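Local coordinates for phenazine biosynthesis protein, PhzF family (Bacillus anthracis, PDB 3EDN) that belongs to the PhzF family with a diaminopimelate epimerase-like fold and is probably an isomerase-like enzyme, its exact substrate not established, at residues Thr80-Arg85 with Gly287-Val292; Asp10-Lys15 with Asp226-Thr231; Ser54-Ile59 with Ala102-Ile107. One frame throughout, in Å; residues are numbered along the deposited sequence. Where two conformers were deposited one is given.

How the contacts relate
Contact 2 is wholly buried, contact 1 partly buried, and contact 3 lies on the surface. Contacts 1 and 2 are direct neighbours, their centres about 11 Å apart, because strands 3-11 and 282-298 pair: Thr288 and Val290 bond through the backbone to Phe12 and Asp10. Contact 3 meets contact 1 through Ile59, which packs on Ile81 and Leu84 of helix 74-86, but stays about 11 Å from contact 2 at the nearest atoms. The chemistry follows the place. An aromatic ring beneath a carbonyl joins helix to strand in contact 1, a phenylalanine lies next to an anion-binding helix start in contact 2, and the aliphatic side chain of Ile104 meets Val56 and Ala57 in contact 3.

Contact 1 of 3, residues Thr80-Arg85 with Gly287-Val292; sequences TIYALR and GTAVYV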
loop_
_atom_site.group_PDB
_atom_site.type_symbol
_atom_site.label_atom_id
_atom_site.label_comp_id
_atom_site.label_asym_id
_atom_site.label_seq_id
_atom_site.Cartn_x
_atom_site.Cartn_y
_atom_site.Cartn_z
ATOM N N THR A 80 5.364 -10.376 16.306
ATOM C CA THR A 80 6.090 -9.249 15.689
ATOM C C THR A 80 6.704 -8.325 16.734
ATOM O O THR A 80 7.883 -7.967 16.645
ATOM C CB THR A 80 5.198 -8.459 14.720
ATOM O OG1 THR A 80 4.744 -9.332 13.676
ATOM C CG2 THR A 80 5.950 -7.291 14.086
ATOM N N ILE A 81 5.927 -7.950 17.747
ATOM C CA ILE A 81 6.492 -7.096 18.782
ATOM C C ILE A 81 7.571 -7.851 19.560
ATOM O O ILE A 81 8.593 -7.277 19.909
ATOM C CB ILE A 81 5.429 -6.517 19.718
ATOM C CG1 ILE A 81 4.371 -5.762 18.918
ATOM C CG2 ILE A 81 6.080 -5.598 20.767
ATOM C CD1 ILE A 81 4.937 -4.734 17.956
ATOM N N TYR A 82 7.355 -9.131 19.848
ATOM C CA TYR A 82 8.411 -9.910 20.487
ATOM C C TYR A 82 9.713 -9.851 19.656
ATOM O O TYR A 82 10.811 -9.634 20.191
ATOM C CB TYR A 82 7.971 -11.371 20.642
ATOM C CG TYR A 82 9.045 -12.215 21.280
ATOM C CD1 TYR A 82 9.098 -12.400 22.661
ATOM C CD2 TYR A 82 10.041 -12.791 20.500
ATOM C CE1 TYR A 82 10.103 -13.153 23.247
ATOM C CE2 TYR A 82 11.046 -13.566 21.079
ATOM C CZ TYR A 82 11.074 -13.730 22.446
ATOM O OH TYR A 82 12.092 -14.483 22.984
ATOM N N ALA A 83 9.603 -10.087 18.352
ATOM C CA ALA A 83 10.789 -10.066 17.501
ATOM C C ALA A 83 11.459 -8.694 17.494
ATOM O O ALA A 83 12.684 -8.586 17.640
ATOM C CB ALA A 83 10.416 -10.490 16.098
ATOM N N LEU A 84 10.666 -7.640 17.343
ATOM C CA LEU A 84 11.255 -6.292 17.369
ATOM C C LEU A 84 11.976 -6.030 18.680
ATOM O O LEU A 84 13.095 -5.515 18.700
ATOM C CB LEU A 84 10.191 -5.215 17.146
ATOM C CG LEU A 84 9.517 -5.154 15.779
ATOM C CD1 LEU A 84 8.289 -4.275 15.796
ATOM C CD2 LEU A 84 10.505 -4.603 14.742
ATOM N N ARG A 85 11.336 -6.372 19.785
ATOM C CA ARG A 85 11.929 -6.117 21.086
ATOM C C ARG A 85 13.208 -6.930 21.275
ATOM O O ARG A 85 14.252 -6.376 21.635
ATOM C CB ARG A 85 10.904 -6.413 22.186
ATOM C CG ARG A 85 11.473 -6.452 23.596
ATOM C CD ARG A 85 11.609 -5.071 24.218
ATOM N NE ARG A 85 11.917 -5.215 25.637
ATOM C CZ ARG A 85 11.547 -4.372 26.593
ATOM N NH1 ARG A 85 10.846 -3.283 26.311
ATOM N NH2 ARG A 85 11.884 -4.628 27.847
ATOM N N GLY A 287 1.447 -13.214 25.547
ATOM C CA GLY A 287 2.166 -14.397 25.165
ATOM C C GLY A 287 3.614 -14.042 24.938
ATOM O O GLY A 287 3.970 -12.868 24.746
ATOM N N THR A 288 4.455 -15.059 24.996
ATOM C CA THR A 288 5.813 -14.906 24.529
ATOM C C THR A 288 5.871 -15.459 23.106
ATOM O O THR A 288 4.845 -15.848 22.537
ATOM C CB THR A 288 6.854 -15.573 25.472
ATOM O OG1 THR A 288 8.173 -15.107 25.130
ATOM C CG2 THR A 288 6.794 -17.089 25.383
ATOM N N ALA A 289 7.062 -15.458 22.517
ATOM C CA ALA A 289 7.249 -15.982 21.158
ATOM C C ALA A 289 8.691 -16.421 21.013
ATOM O O ALA A 289 9.515 -16.228 21.913
ATOM C CB ALA A 289 6.905 -14.920 20.108
ATOM N N VAL A 290 9.009 -17.005 19.864
ATOM C CA VAL A 290 10.353 -17.535 19.651
ATOM C C VAL A 290 10.711 -17.506 18.166
ATOM O O VAL A 290 9.877 -17.800 17.317
ATOM C CB VAL A 290 10.496 -18.972 20.230
ATOM C CG1 VAL A 290 9.645 -19.963 19.458
ATOM C CG2 VAL A 290 11.935 -19.421 20.239
ATOM N N TYR A 291 11.957 -17.132 17.877
ATOM C CA TYR A 291 12.509 -17.202 16.520
ATOM C C TYR A 291 12.476 -18.637 16.017
ATOM O O TYR A 291 12.860 -19.561 16.746
ATOM C CB TYR A 291 13.969 -16.738 16.571
ATOM C CG TYR A 291 14.749 -16.984 15.293
ATOM C CD1 TYR A 291 14.750 -16.036 14.264
ATOM C CD2 TYR A 291 15.469 -18.158 15.103
ATOM C CE1 TYR A 291 15.461 -16.251 13.089
ATOM C CE2 TYR A 291 16.173 -18.390 13.925
ATOM C CZ TYR A 291 16.180 -17.413 12.937
ATOM O OH TYR A 291 16.886 -17.631 11.752
ATOM N N VAL A 292 12.039 -18.806 14.769
ATOM C CA VAL A 292 12.097 -20.108 14.126
ATOM C C VAL A 292 13.115 -20.110 12.974
ATOM O O VAL A 292 14.083 -20.899 12.980
ATOM C CB VAL A 292 10.719 -20.607 13.656
ATOM C CG1 VAL A 292 10.865 -21.967 13.006
ATOM C CG2 VAL A 292 9.762 -20.674 14.853
#
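Helix 74-86 packs against the β-strands of its domain, and in this contact Tyr82 makes the link to the long strand 282-298. The ring of Tyr82 lies along the backbone of Thr288 and Ala289. Near its root, Tyr82 CG is 3.6 Å from Ala289 CB, an apolar touch; farther out, Ala289 O sits over one face of the ring, displaced toward the rim, with Tyr82 CZ only 3.0 Å from Ala289 O. The phenol oxygen is also near this carbonyl, Tyr82 OH to Ala289 O being 3.3 Å, but the angle is too poor for a hydrogen bond. With CG anti to the backbone N (chi1 179°), the ring reaches away from the helix and is laid along its whole length, from CG to CZ, against Thr288 and Ala289. Thr288 runs beside the ring and points the same way, placing Thr288 OG1 3.3 Å from Tyr82 CE1. That hydroxyl is engaged elsewhere, in a hydrogen bond with the carbonyl oxygen of Thr117 on the neighbouring strand 117-122. Tyr9 and Thr117 add side-chain contacts to Tyr82. The result is a helix-on-sheet packing joint, part of the α/β architecture of the diaminopimelate epimerase-like fold.

Contact 2 of 3, residues Asp10-Lys15 with Asp226-Thr231; sequences DAFTNK and DPVTGT. With SO4 (sulfate ion), chain C.
Phe12, just after strand 3-11, meets Val228 and Gly230 at the start of helix 230-244, whose first turn binds a sulfate ion through backbone N-H groups. The chain turns at Phe12, whose side chain reaches the helix start, and then runs away from it. Its backbone is in the left-handed region (phi 64°, psi 34°), and its CG lies anti to the carbonyl carbon (chi1 -56°), which directs the ring toward Val228 and Gly230. Phe12 CB meets Val228 CG1 at 3.6 Å, the two side chains crossing at a slant. Farther along the ring, Phe12 CE2 is 3.9 Å from Gly230 N, and Phe12 CZ is 4.0 Å from Gly230 CA, a close fit against a residue without a side chain. Thr13 follows, its OG1 hydrogen-bonded to Asp265 O. Across the contact, Thr229 holds the N-cap position, but its OG1 is turned to Asp226 OD1 and does not cap the helix. The sulfate, probably from the crystallisation liquor, is also bound by His75 ND1. Thr231 N donates to sulfate O3 over 3.0 Å, while the nearly straight bond from Gly230 N reaches sulfate O2 at 2.8 Å, and that same O2 lies at the edge of the Phe12 ring, 3.7 Å from CE2.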
loop_
_atom_site.group_PDB
_atom_site.type_symbol
_atom_site.label_atom_id
_atom_site.label_comp_id
_atom_site.label_asym_id
_atom_site.label_seq_id
_atom_site.Cartn_x
_atom_site.Cartn_y
_atom_site.Cartn_z
ATOM N N ASP A 10 7.323 -18.171 16.080
ATOM C CA ASP A 10 6.114 -18.854 16.563
ATOM C C ASP A 10 5.595 -18.097 17.768
ATOM O O ASP A 10 6.346 -17.853 18.711
ATOM C CB ASP A 10 6.391 -20.307 16.956
ATOM C CG ASP A 10 6.207 -21.277 15.799
ATOM O OD1 ASP A 10 5.872 -20.848 14.675
ATOM O OD2 ASP A 10 6.398 -22.482 16.060
ATOM N N ALA A 11 4.329 -17.687 17.712
ATOM C CA ALA A 11 3.692 -16.982 18.835
ATOM C C ALA A 11 3.130 -17.951 19.879
ATOM O O ALA A 11 2.733 -19.088 19.554
ATOM C CB ALA A 11 2.581 -16.085 18.328
ATOM N N PHE A 12 3.072 -17.477 21.127
ATOM C CA PHE A 12 2.492 -18.216 22.265
ATOM C C PHE A 12 3.254 -19.497 22.600
ATOM O O PHE A 12 2.668 -20.509 23.019
ATOM C CB PHE A 12 1.005 -18.526 22.039
ATOM C CG PHE A 12 0.155 -17.315 21.768
ATOM C CD1 PHE A 12 0.097 -16.270 22.683
ATOM C CD2 PHE A 12 -0.640 -17.244 20.631
ATOM C CE1 PHE A 12 -0.709 -15.144 22.440
ATOM C CE2 PHE A 12 -1.425 -16.139 20.390
ATOM C CZ PHE A 12 -1.476 -15.103 21.297
ATOM N N THR A 13 4.567 -19.460 22.414
ATOM C CA THR A 13 5.422 -20.559 22.830
ATOM C C THR A 13 6.841 -20.056 23.057
ATOM O O THR A 13 7.213 -18.968 22.593
ATOM C CB THR A 13 5.441 -21.694 21.773
ATOM O OG1 THR A 13 6.034 -22.870 22.325
ATOM C CG2 THR A 13 6.243 -21.272 20.548
ATOM N N ASN A 14 7.628 -20.856 23.783
ATOM C CA ASN A 14 9.037 -20.536 23.971
ATOM C C ASN A 14 9.927 -21.532 23.244
ATOM O O ASN A 14 11.153 -21.428 23.294
ATOM C CB ASN A 14 9.407 -20.443 25.457
ATOM C CG ASN A 14 8.964 -21.656 26.244
ATOM O OD1 ASN A 14 8.606 -22.690 25.674
ATOM N ND2 ASN A 14 8.984 -21.534 27.572
ATOM N N LYS A 15 9.314 -22.463 22.513
ATOM C CA LYS A 15 10.100 -23.435 21.738
ATOM C C LYS A 15 9.781 -23.421 20.255
ATOM O O LYS A 15 8.620 -23.456 19.874
ATOM C CB LYS A 15 9.936 -24.833 22.326
ATOM C CG LYS A 15 10.510 -24.920 23.738
ATOM C CD LYS A 15 10.764 -26.328 24.178
ATOM C CE LYS A 15 11.244 -26.351 25.624
ATOM N NZ LYS A 15 12.656 -25.949 25.709
ATOM N N ASP A 226 -6.535 -24.921 14.392
ATOM C CA ASP A 226 -5.569 -23.836 14.652
ATOM C C ASP A 226 -4.667 -24.244 15.836
ATOM O O ASP A 226 -5.147 -24.811 16.813
ATOM C CB ASP A 226 -6.376 -22.580 15.018
ATOM C CG ASP A 226 -5.597 -21.276 14.851
ATOM O OD1 ASP A 226 -5.459 -20.565 15.861
ATOM O OD2 ASP A 226 -5.180 -20.935 13.716
ATOM N N PRO A 227 -3.353 -23.991 15.751
ATOM C CA PRO A 227 -2.422 -24.454 16.798
ATOM C C PRO A 227 -2.552 -23.821 18.215
ATOM O O PRO A 227 -2.548 -24.534 19.232
ATOM C CB PRO A 227 -1.037 -24.174 16.194
ATOM C CG PRO A 227 -1.282 -23.135 15.156
ATOM C CD PRO A 227 -2.655 -23.333 14.625
ATOM N N VAL A 228 -2.616 -22.496 18.276
ATOM C CA VAL A 228 -2.727 -21.773 19.544
ATOM C C VAL A 228 -3.425 -20.456 19.253
ATOM O O VAL A 228 -2.900 -19.614 18.523
ATOM C CB VAL A 228 -1.362 -21.403 20.169
ATOM C CG1 VAL A 228 -1.565 -21.078 21.654
ATOM C CG2 VAL A 228 -0.300 -22.463 19.883
ATOM N N THR A 229 -4.620 -20.285 19.796
ATOM C CA THR A 229 -5.550 -19.263 19.334
ATOM C C THR A 229 -5.776 -18.214 20.430
ATOM O O THR A 229 -6.401 -18.496 21.456
ATOM C CB THR A 229 -6.897 -19.904 18.945
ATOM O OG1 THR A 229 -6.644 -21.041 18.094
ATOM C CG2 THR A 229 -7.788 -18.891 18.224
ATOM N N GLY A 230 -5.259 -17.009 20.217
ATOM C CA GLY A 230 -5.331 -15.963 21.235
ATOM C C GLY A 230 -6.749 -15.472 21.478
ATOM O O GLY A 230 -7.135 -15.231 22.617
ATOM N N THR A 231 -7.515 -15.291 20.408
ATOM C CA THR A 231 -8.914 -14.852 20.546
ATOM C C THR A 231 -9.710 -15.819 21.454
ATOM O O THR A 231 -10.349 -15.400 22.445
ATOM C CB THR A 231 -9.608 -14.739 19.163
ATOM O OG1 THR A 231 -9.423 -15.942 18.403
ATOM C CG2 THR A 231 -9.071 -13.548 18.408
HETATM S S SO4 C . -4.962 -15.349 17.080
HETATM O O1 SO4 C . -4.276 -14.380 16.231
HETATM O O2 SO4 C . -4.073 -16.229 17.822
HETATM O O3 SO4 C . -5.880 -14.659 17.932
HETATM O O4 SO4 C . -5.791 -16.159 16.179
#

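Contact 3 of 3, residues Ser54-Ile59 with Ala102-Ile107; sequences SEVADI and AGILPI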
loop_
_atom_site.group_PDB
_atom_site.type_symbol
_atom_site.label_atom_id
_atom_site.label_comp_id
_atom_site.label_asym_id
_atom_site.label_seq_id
_atom_site.Cartn_x
_atom_site.Cartn_y
_atom_site.Cartn_z
ATOM N N SER A 54 4.418 5.321 11.214
ATOM C CA SER A 54 3.101 5.840 11.593
ATOM C C SER A 54 3.160 7.322 11.903
ATOM O O SER A 54 4.115 7.772 12.514
ATOM C CB SER A 54 2.552 5.123 12.837
ATOM O OG SER A 54 1.275 5.654 13.189
ATOM N N GLU A 55 2.096 8.034 11.523
ATOM C CA GLU A 55 1.913 9.450 11.852
ATOM C C GLU A 55 1.333 9.657 13.247
ATOM O O GLU A 55 1.397 10.763 13.789
ATOM C CB GLU A 55 0.955 10.093 10.847
ATOM C CG GLU A 55 1.484 10.165 9.418
ATOM C CD GLU A 55 2.520 11.257 9.245
ATOM O OE1 GLU A 55 2.347 12.342 9.843
ATOM O OE2 GLU A 55 3.513 11.030 8.524
ATOM N N VAL A 56 0.757 8.604 13.825
ATOM C CA VAL A 56 -0.091 8.762 15.009
ATOM C C VAL A 56 0.209 7.768 16.129
ATOM O O VAL A 56 -0.470 7.784 17.155
ATOM C CB VAL A 56 -1.590 8.631 14.644
ATOM C CG1 VAL A 56 -2.029 9.769 13.735
ATOM C CG2 VAL A 56 -1.876 7.278 13.998
ATOM N N ALA A 57 1.198 6.904 15.926
ATOM C CA ALA A 57 1.577 5.892 16.938
ATOM C C ALA A 57 3.054 5.561 16.805
ATOM O O ALA A 57 3.707 6.019 15.863
ATOM C CB ALA A 57 0.750 4.620 16.784
ATOM N N ASP A 58 3.588 4.748 17.712
ATOM C CA ASP A 58 5.002 4.400 17.659
ATOM C C ASP A 58 5.334 3.698 16.340
ATOM O O ASP A 58 6.329 4.009 15.678
ATOM C CB ASP A 58 5.402 3.528 18.849
ATOM C CG ASP A 58 5.311 4.273 20.171
ATOM O OD1 ASP A 58 5.805 5.431 20.246
ATOM O OD2 ASP A 58 4.747 3.724 21.144
ATOM N N ILE A 59 4.488 2.744 15.972
ATOM C CA ILE A 59 4.615 2.025 14.712
ATOM C C ILE A 59 3.243 1.770 14.130
ATOM O O ILE A 59 2.234 1.977 14.799
ATOM C CB ILE A 59 5.359 0.670 14.858
ATOM C CG1 ILE A 59 4.525 -0.327 15.668
ATOM C CG2 ILE A 59 6.718 0.857 15.508
ATOM C CD1 ILE A 59 5.064 -1.771 15.571
ATOM N N ALA A 102 -8.000 -1.225 12.552
ATOM C CA ALA A 102 -9.060 -1.297 13.565
ATOM C C ALA A 102 -8.851 -0.304 14.717
ATOM O O ALA A 102 -9.570 -0.356 15.722
ATOM C CB ALA A 102 -9.209 -2.714 14.092
ATOM N N GLY A 103 -7.880 0.595 14.574
ATOM C CA GLY A 103 -7.573 1.566 15.621
ATOM C C GLY A 103 -6.160 1.460 16.175
ATOM O O GLY A 103 -5.400 0.566 15.804
ATOM N N ILE A 104 -5.800 2.397 17.043
ATOM C CA ILE A 104 -4.506 2.372 17.709
ATOM C C ILE A 104 -4.577 1.416 18.896
ATOM O O ILE A 104 -5.429 1.573 19.779
ATOM C CB ILE A 104 -4.059 3.789 18.145
ATOM C CG1 ILE A 104 -3.940 4.692 16.916
ATOM C CG2 ILE A 104 -2.733 3.742 18.929
ATOM C CD1 ILE A 104 -3.599 6.121 17.230
ATOM N N LEU A 105 -3.683 0.423 18.890
ATOM C CA LEU A 105 -3.593 -0.591 19.952
ATOM C C LEU A 105 -2.494 -0.270 20.949
ATOM O O LEU A 105 -1.339 -0.155 20.576
ATOM C CB LEU A 105 -3.281 -1.965 19.350
ATOM C CG LEU A 105 -4.155 -2.488 18.218
ATOM C CD1 LEU A 105 -3.626 -3.860 17.810
ATOM C CD2 LEU A 105 -5.624 -2.552 18.630
ATOM N N PRO A 106 -2.837 -0.124 22.227
ATOM C CA PRO A 106 -1.815 -0.047 23.256
ATOM C C PRO A 106 -1.301 -1.445 23.600
ATOM O O PRO A 106 -2.095 -2.358 23.879
ATOM C CB PRO A 106 -2.560 0.521 24.473
ATOM C CG PRO A 106 -3.929 0.808 24.023
ATOM C CD PRO A 106 -4.188 0.037 22.771
ATOM N N ILE A 107 0.018 -1.595 23.609
ATOM C CA ILE A 107 0.697 -2.856 23.885
ATOM C C ILE A 107 1.602 -2.693 25.083
ATOM O O ILE A 107 2.284 -1.675 25.198
ATOM C CB ILE A 107 1.595 -3.240 22.680
ATOM C CG1 ILE A 107 0.763 -3.349 21.403
ATOM C CG2 ILE A 107 2.451 -4.487 22.967
ATOM C CD1 ILE A 107 -0.391 -4.325 21.456
#
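The irregular loop 54-59, between strands 48-52 and 59-64, approaches the beginning of strand 103-111 most closely at Ala57 and Ile104, whose CA atoms are 7.1 Å apart. Ile104 provides the bridging side chain. Its CG1 branch lies anti to the carbonyl carbon (chi1 -60°) and continues in an extended line (chi2 176°), carrying CD1 to Val56. There Ile104 CD1 packs against Val56 CG2 at 3.8 Å and also lies 3.5 Å from Val56 O, so the methyl meets both side chain and backbone. The other branch touches Ala57, with Ile104 CG2 4.2 Å from Ala57 CB. One isoleucine thus spans two consecutive loop residues, one with each arm, in side-chain contacts that are apolar, with the approach to the Val56 carbonyl besides. Ser54 forms an ST turn within the loop: its OG accepts from Val56 N over 3.1 Å in a fairly straight bond and, more weakly, from Ala57 N. Ser54 OG is also hydrogen-bonded to Glu99 of strand 95-100. That strand lies between the two segments, pairing with 59-64 on one side and 103-111 on the other, and its Glu99 and Thr97 touch Val56 and Ala57. Met1 of the second subunit packs on Val56, placing this patch beside the subunit interface. The contact is apolar packing at the surface between a strand-connecting loop and the β-hairpin of strands 95-100 and 103-111.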